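Local structure of GTPase-activating protein BEM3 (Saccharomyces cerevisiae S288C, 6FSF) at residues 26-29 against 35-38. The protein acts as a GTPase-activating protein for CDC42 and, less efficiently, RHO1, and this fragment carries its tandem PX and PH domains. Numbering follows the deposited sequence.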
loop_
_atom_site.group_PDB
_atom_site.type_symbol
_atom_site.label_atom_id
_atom_site.label_comp_id
_atom_site.label_asym_id
_atom_site.label_seq_id
_atom_site.Cartn_x
_atom_site.Cartn_y
_atom_site.Cartn_z
ATOM N N THR A 26 -1.223 -0.172 -1.136
ATOM C CA THR A 26 -2.091 -0.024 -2.298
ATOM C C THR A 26 -3.483 -0.586 -2.021
ATOM O O THR A 26 -4.236 -0.870 -2.958
ATOM C CB THR A 26 -1.483 -0.700 -3.529
ATOM O OG1 THR A 26 -1.433 -2.119 -3.329
ATOM C CG2 THR A 26 -0.070 -0.183 -3.779
ATOM N N LEU A 27 -3.835 -0.753 -0.742
ATOM C CA LEU A 27 -5.155 -1.214 -0.325
ATOM C C LEU A 27 -5.852 -0.194 0.566
ATOM O O LEU A 27 -6.803 -0.536 1.275
ATOM C CB LEU A 27 -5.051 -2.557 0.400
ATOM C CG LEU A 27 -4.405 -3.699 -0.380
ATOM C CD1 LEU A 27 -4.340 -4.944 0.487
ATOM C CD2 LEU A 27 -5.172 -3.968 -1.662
ATOM N N TYR A 28 -5.397 1.056 0.539
ATOM C CA TYR A 28 -5.946 2.092 1.401
ATOM C C TYR A 28 -7.294 2.572 0.878
ATOM O O TYR A 28 -7.474 2.789 -0.322
ATOM C CB TYR A 28 -4.971 3.267 1.495
ATOM C CG TYR A 28 -5.432 4.398 2.387
ATOM C CD1 TYR A 28 -6.006 5.544 1.850
ATOM C CD2 TYR A 28 -5.282 4.325 3.767
ATOM C CE1 TYR A 28 -6.425 6.582 2.661
ATOM C CE2 TYR A 28 -5.698 5.358 4.588
ATOM C CZ TYR A 28 -6.268 6.484 4.030
ATOM O OH TYR A 28 -6.684 7.513 4.847
ATOM N N ARG A 29 -8.244 2.738 1.791
ATOM C CA ARG A 29 -9.565 3.270 1.476
ATOM C C ARG A 29 -9.564 4.772 1.738
ATOM O O ARG A 29 -9.355 5.209 2.877
ATOM C CB ARG A 29 -10.649 2.578 2.302
ATOM C CG ARG A 29 -10.796 1.090 2.018
ATOM C CD ARG A 29 -12.255 0.723 1.782
ATOM N NE ARG A 29 -12.483 -0.720 1.842
ATOM C CZ ARG A 29 -12.664 -1.500 0.781
ATOM N NH1 ARG A 29 -12.649 -0.983 -0.440
ATOM N NH2 ARG A 29 -12.864 -2.802 0.943
ATOM N N LEU A 35 -10.260 1.622 -3.071
ATOM C CA LEU A 35 -8.871 1.225 -2.882
ATOM C C LEU A 35 -7.949 2.203 -3.597
ATOM O O LEU A 35 -8.142 2.509 -4.776
ATOM C CB LEU A 35 -8.650 -0.193 -3.406
ATOM C CG LEU A 35 -9.447 -1.325 -2.748
ATOM C CD1 LEU A 35 -9.087 -2.671 -3.361
ATOM C CD2 LEU A 35 -9.222 -1.345 -1.244
ATOM N N SER A 36 -6.945 2.699 -2.877
ATOM C CA SER A 36 -6.036 3.702 -3.418
ATOM C C SER A 36 -4.634 3.449 -2.878
ATOM O O SER A 36 -4.409 2.551 -2.063
ATOM C CB SER A 36 -6.516 5.117 -3.095
ATOM O OG SER A 36 -6.523 5.338 -1.694
ATOM N N ILE A 37 -3.693 4.270 -3.331
ATOM C CA ILE A 37 -2.272 4.101 -3.052
ATOM C C ILE A 37 -1.868 5.148 -2.021
ATOM O O ILE A 37 -1.913 6.354 -2.295
ATOM C CB ILE A 37 -1.434 4.220 -4.333
ATOM C CG1 ILE A 37 -1.871 3.161 -5.348
ATOM C CG2 ILE A 37 0.049 4.102 -4.021
ATOM C CD1 ILE A 37 -1.434 3.449 -6.766
ATOM N N LEU A 38 -1.476 4.690 -0.832
ATOM C CA LEU A 38 -1.045 5.572 0.248
ATOM C C LEU A 38 0.463 5.775 0.169
ATOM O O LEU A 38 1.224 4.804 0.144
ATOM C CB LEU A 38 -1.432 4.988 1.608
ATOM C CG LEU A 38 -1.133 5.855 2.833
ATOM C CD1 LEU A 38 -2.002 7.104 2.827
ATOM C CD2 LEU A 38 -1.325 5.066 4.121
#
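Tyr-28 and Ser-36 form an antiparallel hydrogen-bonded pair: Ser-36 N reaches Tyr-28 O at 2.6 Å in the carbonyl plane, and Tyr-28 N meets Ser-36 O at 3.2 Å. Both bonds are well short of straight, and the short axes of 27-29 and 35-38 run 106° apart, nearly at right angles, just after the chain turns its corner at Thr-26. Arg-29 and Leu-35 follow as a non-hydrogen-bonded pair. Ser-36 OG lies 3.0 Å from Tyr-28 O and also hydrogen-bonds Ser-54 OG, on strand 49-55. The same OG sits in plane at the edge of the Tyr-28 ring. With Tyr-28 CG opposite the backbone N (chi1 -179°), the ring carries Leu-38 CD1 over its centre, a CH-pi contact of 4.2 Å to the centroid and only 2° off the normal; nearer the backbone, Tyr-28 CB and Leu-38 CB come within 3.9 Å. These residues join the hairpin strands 19-29 and 35-43, which begin the antiparallel sheet of the PX domain. At the corner, Thr-26 CG2 meets Ile-37 CG1 at 4.1 Å, the two side chains pointing the same way. Thr-26 and Ile-37 both also touch Leu-100 of helix 90-107, and Thr-26 OG1 is hydrogen-bonded to Arg-96 NE. Beside the Arg-29/Leu-35 pair, the arginine chain bends at chi2 and runs alongside the leucine, whose CD2 lies over one guanidinium face, 3.5 Å from Arg-29 NH1. Leu-35 CD2 also approaches Leu-27 O to 3.6 Å.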